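Local structure of 3-dehydroquinate dehydratase (Zymomonas mobilis subsp. mobilis, 6SMF) at residues A77-A82 with E137-A142; P102-H107 with D144-L149. The protein catalyses the dehydration of 3-dehydroquinate to 3-dehydroshikimate, a step of chorismate biosynthesis, probably by trans elimination through an enolate intermediate. All coordinates share one frame; numbering follows the deposited sequence.

Contact 1: A77-A82 with E137-A142; sequences AVILNA and ESYSLA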
loop_
_atom_site.group_PDB
_atom_site.type_symbol
_atom_site.label_atom_id
_atom_site.label_comp_id
_atom_site.label_asym_id
_atom_site.label_seq_id
_atom_site.Cartn_x
_atom_site.Cartn_y
_atom_site.Cartn_z
ATOM N N ALA A 77 -27.459 25.800 11.889
ATOM C CA ALA A 77 -26.570 24.603 11.936
ATOM C C ALA A 77 -27.215 23.387 11.259
ATOM O O ALA A 77 -28.441 23.392 11.022
ATOM C CB ALA A 77 -26.222 24.283 13.362
ATOM N N VAL A 78 -26.389 22.410 10.883
ATOM C CA VAL A 78 -26.821 21.046 10.455
ATOM C C VAL A 78 -26.143 20.029 11.367
ATOM O O VAL A 78 -24.923 20.092 11.586
ATOM C CB VAL A 78 -26.491 20.734 8.992
ATOM C CG1 VAL A 78 -26.886 19.314 8.615
ATOM C CG2 VAL A 78 -27.147 21.730 8.063
ATOM N N ILE A 79 -26.945 19.136 11.911
ATOM C CA ILE A 79 -26.454 17.934 12.615
ATOM C C ILE A 79 -26.628 16.823 11.593
ATOM O O ILE A 79 -27.754 16.679 11.094
ATOM C CB ILE A 79 -27.255 17.713 13.897
ATOM C CG1 ILE A 79 -27.035 18.843 14.917
ATOM C CG2 ILE A 79 -26.952 16.352 14.469
ATOM C CD1 ILE A 79 -28.091 18.893 16.055
ATOM N N LEU A 80 -25.537 16.154 11.223
ATOM C CA LEU A 80 -25.524 15.196 10.092
ATOM C C LEU A 80 -24.980 13.857 10.568
ATOM O O LEU A 80 -23.856 13.810 11.059
ATOM C CB LEU A 80 -24.659 15.750 8.956
ATOM C CG LEU A 80 -24.505 14.817 7.762
ATOM C CD1 LEU A 80 -25.877 14.462 7.171
ATOM C CD2 LEU A 80 -23.584 15.454 6.722
ATOM N N ASN A 81 -25.810 12.830 10.460
ATOM C CA ASN A 81 -25.430 11.408 10.584
ATOM C C ASN A 81 -25.627 10.794 9.198
ATOM O O ASN A 81 -26.738 10.395 8.883
ATOM C CB ASN A 81 -26.247 10.730 11.684
ATOM C CG ASN A 81 -25.714 9.349 11.919
ATOM O OD1 ASN A 81 -24.988 8.865 11.065
ATOM N ND2 ASN A 81 -26.057 8.725 13.037
ATOM N N ALA A 82 -24.607 10.824 8.353
ATOM C CA ALA A 82 -24.641 10.299 6.969
ATOM C C ALA A 82 -24.622 8.763 6.959
ATOM O O ALA A 82 -24.643 8.193 5.887
ATOM C CB ALA A 82 -23.474 10.869 6.204
ATOM N N GLU A 137 -27.910 10.256 22.934
ATOM C CA GLU A 137 -27.171 11.352 23.622
ATOM C C GLU A 137 -26.198 12.020 22.637
ATOM O O GLU A 137 -25.950 13.199 22.867
ATOM C CB GLU A 137 -26.485 10.872 24.914
ATOM C CG GLU A 137 -27.437 10.672 26.092
ATOM C CD GLU A 137 -28.524 11.752 26.307
ATOM O OE1 GLU A 137 -28.166 12.984 26.371
ATOM O OE2 GLU A 137 -29.755 11.390 26.361
ATOM N N SER A 138 -25.675 11.327 21.610
ATOM C CA SER A 138 -24.824 11.935 20.552
ATOM C C SER A 138 -25.586 13.111 19.904
ATOM O O SER A 138 -25.027 14.203 19.766
ATOM C CB SER A 138 -24.327 10.933 19.504
ATOM O OG SER A 138 -23.365 10.016 20.040
ATOM N N TYR A 139 -26.832 12.899 19.531
ATOM C CA TYR A 139 -27.712 13.952 18.962
ATOM C C TYR A 139 -27.978 15.057 20.000
ATOM O O TYR A 139 -27.870 16.252 19.647
ATOM C CB TYR A 139 -29.034 13.342 18.473
ATOM C CG TYR A 139 -28.892 12.466 17.250
ATOM C CD1 TYR A 139 -28.610 11.112 17.373
ATOM C CD2 TYR A 139 -29.083 12.980 15.973
ATOM C CE1 TYR A 139 -28.521 10.295 16.266
ATOM C CE2 TYR A 139 -28.999 12.165 14.859
ATOM C CZ TYR A 139 -28.700 10.829 15.010
ATOM O OH TYR A 139 -28.585 10.022 13.920
ATOM N N SER A 140 -28.340 14.695 21.236
ATOM C CA SER A 140 -28.721 15.679 22.275
ATOM C C SER A 140 -27.536 16.638 22.506
ATOM O O SER A 140 -27.772 17.869 22.515
ATOM C CB SER A 140 -29.298 15.016 23.540
ATOM O OG SER A 140 -28.397 14.969 24.641
ATOM N N LEU A 141 -26.312 16.124 22.643
ATOM C CA LEU A 141 -25.056 16.918 22.823
ATOM C C LEU A 141 -24.825 17.839 21.622
ATOM O O LEU A 141 -24.436 19.029 21.801
ATOM C CB LEU A 141 -23.869 15.970 22.955
ATOM C CG LEU A 141 -23.767 15.204 24.272
ATOM C CD1 LEU A 141 -22.876 13.980 24.102
ATOM C CD2 LEU A 141 -23.199 16.095 25.353
ATOM N N ALA A 142 -25.035 17.291 20.439
ATOM C CA ALA A 142 -24.904 18.004 19.152
ATOM C C ALA A 142 -25.900 19.172 19.158
ATOM O O ALA A 142 -25.509 20.286 18.806
ATOM C CB ALA A 142 -25.137 17.020 18.019
#
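Ile79 covers the methyl group of Ala142 with both its branches: CD1 and CG2 of Ile79 each come to 4.0 Å from CB of Ala142. CD1 also reaches past the methyl to the backbone, 3.8 Å from Ala142 C. With CG1 anti to its own carbonyl carbon (chi1 -65°), Ile79 directs its longer branch to Ala142 and leaves CG2 to touch the ring of Tyr139 as well, 4.3 Å from CD2 of Tyr139. One turn earlier in the helix, Tyr139 reaches obliquely to the strand, and its hydroxyl meets Asn81. ND2 of Asn81 donates to OH of Tyr139 over 3.0 Å, a bent bond with an N-H...O angle of 143°; the two side chains cross at about a right angle. The contact belongs to the flavodoxin-like fold of type II dehydroquinases: helix 136-147 runs nearly antiparallel to strand 77-81, with segment axes 9.7 Å apart, and packs on one face of the parallel sheet. Asn81 is a predicted substrate-binding residue, and its ND2 also bonds a citrate anion, probably from the crystallisation liquor, while its OD1 takes the backbone N-H of Ala83. The stronger partner of Tyr139 OH is OD1 of Asn14, which puts two asparagines on this one hydroxyl.

Contact 2: P102-H107 with D144-L149; sequences PVIEVH and DAAAKL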
loop_
_atom_site.group_PDB
_atom_site.type_symbol
_atom_site.label_atom_id
_atom_site.label_comp_id
_atom_site.label_asym_id
_atom_site.label_seq_id
_atom_site.Cartn_x
_atom_site.Cartn_y
_atom_site.Cartn_z
ATOM N N PRO A 102 -22.473 25.837 9.603
ATOM C CA PRO A 102 -21.703 24.810 10.297
ATOM C C PRO A 102 -22.415 23.449 10.320
ATOM O O PRO A 102 -23.612 23.408 10.496
ATOM C CB PRO A 102 -21.529 25.287 11.736
ATOM C CG PRO A 102 -22.146 26.692 11.800
ATOM C CD PRO A 102 -22.871 26.939 10.492
ATOM N N VAL A 103 -21.640 22.382 10.130
ATOM C CA VAL A 103 -22.105 20.974 10.194
ATOM C C VAL A 103 -21.415 20.278 11.377
ATOM O O VAL A 103 -20.175 20.379 11.531
ATOM C CB VAL A 103 -21.839 20.252 8.872
ATOM C CG1 VAL A 103 -22.329 18.807 8.923
ATOM C CG2 VAL A 103 -22.451 20.996 7.710
ATOM N N ILE A 104 -22.221 19.633 12.209
ATOM C CA ILE A 104 -21.757 18.717 13.284
ATOM C C ILE A 104 -22.022 17.267 12.856
ATOM O O ILE A 104 -23.206 16.912 12.560
ATOM C CB ILE A 104 -22.458 19.061 14.593
ATOM C CG1 ILE A 104 -22.121 20.483 15.012
ATOM C CG2 ILE A 104 -22.084 18.052 15.661
ATOM C CD1 ILE A 104 -23.037 20.998 16.086
ATOM N N GLU A 105 -20.958 16.472 12.791
ATOM C CA GLU A 105 -21.053 15.027 12.500
ATOM C C GLU A 105 -21.572 14.345 13.759
ATOM O O GLU A 105 -21.051 14.636 14.836
ATOM C CB GLU A 105 -19.687 14.462 12.129
ATOM C CG GLU A 105 -19.743 13.069 11.556
ATOM C CD GLU A 105 -18.374 12.483 11.214
ATOM O OE1 GLU A 105 -17.292 13.136 11.534
ATOM O OE2 GLU A 105 -18.383 11.360 10.620
ATOM N N VAL A 106 -22.538 13.443 13.598
ATOM C CA VAL A 106 -23.085 12.601 14.690
ATOM C C VAL A 106 -23.082 11.126 14.277
ATOM O O VAL A 106 -23.431 10.818 13.140
ATOM C CB VAL A 106 -24.479 13.110 15.074
ATOM C CG1 VAL A 106 -25.292 12.037 15.729
ATOM C CG2 VAL A 106 -24.344 14.299 15.990
ATOM N N HIS A 107 -22.671 10.263 15.203
ATOM C CA HIS A 107 -22.853 8.799 15.143
ATOM C C HIS A 107 -23.371 8.322 16.504
ATOM O O HIS A 107 -22.850 8.755 17.548
ATOM C CB HIS A 107 -21.561 8.047 14.757
ATOM C CG HIS A 107 -20.908 8.618 13.546
ATOM N ND1 HIS A 107 -21.428 8.456 12.286
ATOM C CD2 HIS A 107 -19.793 9.374 13.415
ATOM C CE1 HIS A 107 -20.631 9.038 11.428
ATOM N NE2 HIS A 107 -19.622 9.625 12.109
ATOM N N ASP A 144 -27.281 20.789 21.788
ATOM C CA ASP A 144 -26.813 21.809 22.779
ATOM C C ASP A 144 -25.683 22.624 22.120
ATOM O O ASP A 144 -25.729 23.840 22.139
ATOM C CB ASP A 144 -26.291 21.217 24.101
ATOM C CG ASP A 144 -27.304 20.831 25.180
ATOM O OD1 ASP A 144 -28.200 21.646 25.524
ATOM O OD2 ASP A 144 -27.154 19.718 25.734
ATOM N N ALA A 145 -24.695 21.955 21.536
ATOM C CA ALA A 145 -23.496 22.631 20.986
ATOM C C ALA A 145 -23.919 23.580 19.837
ATOM O O ALA A 145 -23.335 24.712 19.707
ATOM C CB ALA A 145 -22.536 21.564 20.547
ATOM N N ALA A 146 -24.884 23.087 19.038
ATOM C CA ALA A 146 -25.452 23.710 17.822
ATOM C C ALA A 146 -26.246 24.963 18.191
ATOM O O ALA A 146 -26.182 25.960 17.438
ATOM C CB ALA A 146 -26.304 22.687 17.121
ATOM N N ALA A 147 -27.000 24.909 19.291
ATOM C CA ALA A 147 -27.743 26.063 19.834
ATOM C C ALA A 147 -26.755 27.162 20.261
ATOM O O ALA A 147 -27.101 28.338 20.038
ATOM C CB ALA A 147 -28.626 25.624 20.984
ATOM N N LYS A 148 -25.593 26.809 20.843
ATOM C CA LYS A 148 -24.612 27.778 21.413
ATOM C C LYS A 148 -23.713 28.337 20.299
ATOM O O LYS A 148 -22.828 29.101 20.652
ATOM C CB LYS A 148 -23.738 27.144 22.513
ATOM C CG LYS A 148 -24.438 26.719 23.798
ATOM C CD LYS A 148 -23.521 25.954 24.746
ATOM C CE LYS A 148 -24.124 25.752 26.130
ATOM N NZ LYS A 148 -23.498 24.605 26.839
ATOM N N LEU A 149 -23.946 28.012 19.011
ATOM C CA LEU A 149 -23.005 28.373 17.908
ATOM C C LEU A 149 -23.273 29.806 17.473
ATOM O O LEU A 149 -23.684 30.022 16.318
ATOM C CB LEU A 149 -23.155 27.433 16.703
ATOM C CG LEU A 149 -22.328 26.153 16.774
ATOM C CD1 LEU A 149 -22.473 25.357 15.496
ATOM C CD2 LEU A 149 -20.856 26.454 17.047
ATOM O OXT LEU A 149 -23.092 30.717 18.273
#
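Ile104 points at Ala146 while Pro102 and Leu149 slide past one another in opposite directions, where strand 103-107 of the flavodoxin-like parallel sheet, with Pro102 just before it, meets the end of helix 136-147 and Leu149 beyond it. An extended second torsion (chi2 165°) carries CD1 of Ile104 outward to the helix: it lies 3.8 Å from CB of Ala146 and 4.0 Å from Ala146 CA, touching the alpha carbon as well as the methyl. The same CD1 is more loosely opposed to CD1 of Leu149, at 4.4 Å. That leucine branch is shared, since Leu149 CD1 rests 3.9 Å from Pro102 CB and equally close to CG, at the CB-CG edge of the proline ring. Leu149 is the C-terminal residue, and its carboxylate oxygen O bonds Lys76 NZ. Ile104 additionally packs on Phe134 of a second subunit, which brings the assembly interface up to this apolar patch. Further along the strand is His107, the predicted proton donor; its ND1 bonds the citrate anion, and its NE2 donates to OE2 of Glu105 over 2.6 Å, the oxygen lying in the imidazole plane but approached 54° out of the carboxylate plane.

Overall arrangement
Contacts 1 and 2 share helix 136-147 and lie side by side on one face of the parallel sheet, their centres about 6 Å apart. Their strands, 77-81 and 103-107, are neighbours in that sheet, joined by probable hydrogen bonds such as Leu80 N to Ile104 O at 2.8 Å. Along the chain the segments alternate: 77-82, 102-107, 137-142, then 144-149, so the final helix closes back over both earlier strands. Val106 of the second strand also packs on Ala142, linking the two patches. Contact 1 sits nearer the chain centre and includes Asn81; strand 103-107 carries His107, whose side chain touches that of Asn81, consistent with one common active site.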